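Local coordinates for phosphotriesterase homology protein (Escherichia coli, PDB 4LEF) that hydrolyses phosphorylated glyceryl acetates and also aromatic acetates and propionates, as a two-zinc esterase of the phosphotriesterase family, at residues A34-E39 and S248-N253. Numbering follows the deposited sequence.
Sequences AFICQE and SHLKAN
A helix-to-loop contact, part polar and part apolar, joins helix 33-45, which lies between the first two barrel strands (8-13 and 48-53) of the TIM-barrel, to the long loop between the last strand, 238-240, and helix 260-271: Glu39 binds the Lys251 amide directly and the Ala252 amide through a water, while Phe35, one turn earlier, packs on the same loop. Lys251 N donates to Glu39 OE2 at 2.9 Å, nearly along the C-O axis (159°). A water donates to Glu39 OE2 at 2.8 Å and accepts from Ala252 N. The bend of Glu39 at chi2 (-90°) turns its carboxylate across the Lys251 chain, where Glu39 OE1 lies 3.4 Å from Lys251 CE and also accepts from Tyr258 N. Lys251 NZ makes salt bridges with Asp42 and Asp259. Ala252 CB sits over the centre of the Phe35 ring in a CH-pi contact, 3.5 Å from the centroid, while Leu250 CD1 reaches Phe35 CB and Ile36 CG1, both at 4.2 Å. With a glutamine here, one carboxylate oxygen becomes an NH2, and the Lys251 or Tyr258 amide facing it would probably lose its acceptor. One buried carboxylate therefore serves three loop amides, consistent with hydrogen bonds of both its oxygens holding the loop's turn.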
ATOM      1  N   ALA A  34      18.703  11.066  -2.329  1.00 14.77           N
ATOM      2  CA  ALA A  34      19.639  10.985  -1.209  1.00 16.89           C
ATOM      3  C   ALA A  34      18.913  10.884   0.138  1.00 20.39           C
ATOM      4  O   ALA A  34      19.301  10.093   1.009  1.00 16.44           O
ATOM      5  CB  ALA A  34      20.597  12.161  -1.216  1.00 17.28           C
ATOM      6  N   PHE A  35      17.867  11.692   0.308  1.00 14.30           N
ATOM      7  CA  PHE A  35      17.065  11.653   1.534  1.00 16.40           C
ATOM      8  C   PHE A  35      16.375  10.301   1.690  1.00 16.89           C
ATOM      9  O   PHE A  35      16.305   9.739   2.785  1.00 12.53           O
ATOM     10  CB  PHE A  35      15.999  12.753   1.511  1.00 13.87           C
ATOM     11  CG  PHE A  35      16.564  14.158   1.435  1.00 15.02           C
ATOM     12  CD1 PHE A  35      17.890  14.417   1.746  1.00 16.92           C
ATOM     13  CD2 PHE A  35      15.748  15.224   1.060  1.00 23.15           C
ATOM     14  CE1 PHE A  35      18.399  15.706   1.680  1.00 20.96           C
ATOM     15  CE2 PHE A  35      16.249  16.512   0.990  1.00 21.47           C
ATOM     16  CZ  PHE A  35      17.576  16.756   1.300  1.00 20.74           C
ATOM     17  N   ILE A  36      15.825   9.790   0.597  1.00 12.27           N
ATOM     18  CA  ILE A  36      15.061   8.542   0.674  1.00 11.39           C
ATOM     19  C   ILE A  36      15.985   7.353   0.953  1.00 14.55           C
ATOM     20  O   ILE A  36      15.610   6.425   1.680  1.00 12.11           O
ATOM     21  CB  ILE A  36      14.185   8.349  -0.586  1.00 12.99           C
ATOM     22  CG1 ILE A  36      13.031   9.351  -0.541  1.00 17.54           C
ATOM     23  CG2 ILE A  36      13.618   6.932  -0.661  1.00 12.12           C
ATOM     24  CD1 ILE A  36      12.414   9.653  -1.878  1.00 15.60           C
ATOM     25  N   CYS A  37      17.204   7.386   0.415  1.00 14.03           N
ATOM     26  CA  CYS A  37      18.185   6.338   0.752  1.00 12.25           C
ATOM     27  C   CYS A  37      18.492   6.304   2.240  1.00 12.68           C
ATOM     28  O   CYS A  37      18.553   5.225   2.842  1.00 12.82           O
ATOM     29  CB  CYS A  37      19.484   6.493  -0.037  1.00 14.64           C
ATOM     30  SG  CYS A  37      19.326   6.002  -1.768  1.00 19.35           S
ATOM     31  N   GLN A  38      18.689   7.481   2.828  1.00 13.05           N
ATOM     32  CA  GLN A  38      18.946   7.584   4.265  1.00 15.40           C
ATOM     33  C   GLN A  38      17.739   7.054   5.053  1.00 15.72           C
ATOM     34  O   GLN A  38      17.907   6.314   6.032  1.00 13.83           O
ATOM     35  CB  GLN A  38      19.253   9.036   4.655  1.00 19.03           C
ATOM     36  CG  GLN A  38      19.529   9.226   6.140  1.00 26.04           C
ATOM     37  CD  GLN A  38      20.813   8.542   6.569  1.00 32.52           C
ATOM     38  OE1 GLN A  38      21.900   8.956   6.177  1.00 36.71           O
ATOM     39  NE2 GLN A  38      20.692   7.473   7.359  1.00 28.60           N
ATOM     40  N   GLU A  39      16.527   7.409   4.621  1.00 11.88           N
ATOM     41  CA  GLU A  39      15.319   6.881   5.258  1.00 13.67           C
ATOM     42  C   GLU A  39      15.279   5.358   5.199  1.00 14.44           C
ATOM     43  O   GLU A  39      14.861   4.703   6.166  1.00 11.41           O
ATOM     44  CB  GLU A  39      14.034   7.416   4.601  1.00 10.78           C
ATOM     45  CG  GLU A  39      13.864   8.939   4.633  1.00 15.49           C
ATOM     46  CD  GLU A  39      13.117   9.451   5.870  1.00 18.98           C
ATOM     47  OE1 GLU A  39      12.763   8.637   6.763  1.00 17.68           O
ATOM     48  OE2 GLU A  39      12.901  10.684   5.944  1.00 15.07           O
ATOM     49  N   SER A 248       7.298  16.780   2.288  1.00 13.28           N
ATOM     50  CA  SER A 248       7.189  17.296   3.647  1.00 18.48           C
ATOM     51  C   SER A 248       7.136  16.185   4.691  1.00 18.98           C
ATOM     52  O   SER A 248       7.216  16.459   5.892  1.00 17.26           O
ATOM     53  CB  SER A 248       5.965  18.207   3.789  1.00 18.53           C
ATOM     54  OG  SER A 248       4.805  17.527   3.335  1.00 14.89           O
ATOM     55  N   HIS A 249       6.999  14.941   4.235  1.00 16.49           N
ATOM     56  CA  HIS A 249       6.947  13.799   5.136  1.00 15.57           C
ATOM     57  C   HIS A 249       8.346  13.332   5.511  1.00 17.10           C
ATOM     58  O   HIS A 249       8.524  12.623   6.503  1.00 20.04           O
ATOM     59  CB  HIS A 249       6.204  12.633   4.490  1.00 13.07           C
ATOM     60  CG  HIS A 249       4.742  12.879   4.300  1.00 15.15           C
ATOM     61  ND1 HIS A 249       4.002  12.240   3.328  1.00 15.08           N
ATOM     62  CD2 HIS A 249       3.883  13.701   4.949  1.00 21.25           C
ATOM     63  CE1 HIS A 249       2.746  12.653   3.389  1.00 17.98           C
ATOM     64  NE2 HIS A 249       2.648  13.540   4.364  1.00 21.00           N
ATOM     65  N   LEU A 250       9.335  13.704   4.705  1.00 14.49           N
ATOM     66  CA  LEU A 250      10.712  13.267   4.955  1.00 17.83           C
ATOM     67  C   LEU A 250      11.369  14.037   6.108  1.00 15.48           C
ATOM     68  O   LEU A 250      11.181  15.256   6.262  1.00 14.18           O
ATOM     69  CB  LEU A 250      11.553  13.397   3.681  1.00 12.53           C
ATOM     70  CG  LEU A 250      10.991  12.688   2.445  1.00 14.11           C
ATOM     71  CD1 LEU A 250      11.856  12.998   1.227  1.00 14.16           C
ATOM     72  CD2 LEU A 250      10.837  11.155   2.664  1.00 13.46           C
ATOM     73  N   LYS A 251      12.154  13.326   6.916  1.00 15.17           N
ATOM     74  CA  LYS A 251      12.869  13.943   8.035  1.00 17.69           C
ATOM     75  C   LYS A 251      13.813  15.062   7.586  1.00 19.38           C
ATOM     76  O   LYS A 251      13.982  16.066   8.286  1.00 17.80           O
ATOM     77  CB  LYS A 251      13.638  12.873   8.844  1.00 19.52           C
ATOM     78  CG  LYS A 251      12.723  11.856   9.557  1.00 14.26           C
ATOM     79  CD  LYS A 251      13.522  10.928  10.497  1.00 24.77           C
ATOM     80  CE  LYS A 251      14.107   9.755   9.729  1.00 29.10           C
ATOM     81  NZ  LYS A 251      14.617   8.687  10.619  1.00 38.11           N
ATOM     82  N   ALA A 252      14.420  14.909   6.413  1.00 16.62           N
ATOM     83  CA  ALA A 252      15.328  15.949   5.917  1.00 18.89           C
ATOM     84  C   ALA A 252      14.581  17.254   5.646  1.00 16.84           C
ATOM     85  O   ALA A 252      15.176  18.316   5.627  1.00 19.77           O
ATOM     86  CB  ALA A 252      16.070  15.485   4.673  1.00 20.54           C
ATOM     87  N   ASN A 253      13.271  17.163   5.443  1.00 16.94           N
ATOM     88  CA  ASN A 253      12.433  18.342   5.249  1.00 21.73           C
ATOM     89  C   ASN A 253      11.636  18.715   6.500  1.00 23.51           C
ATOM     90  O   ASN A 253      10.724  19.546   6.457  1.00 23.11           O
ATOM     91  CB  ASN A 253      11.511  18.117   4.050  1.00 18.46           C
ATOM     92  CG  ASN A 253      12.283  18.032   2.749  1.00 15.93           C
ATOM     93  OD1 ASN A 253      13.130  18.887   2.454  1.00 18.41           O
ATOM     94  ND2 ASN A 253      12.040  16.980   1.990  1.00 14.92           N
TER
HETATM   95  O   HOH W   1      14.763  12.553   4.996  1.00 15.73           O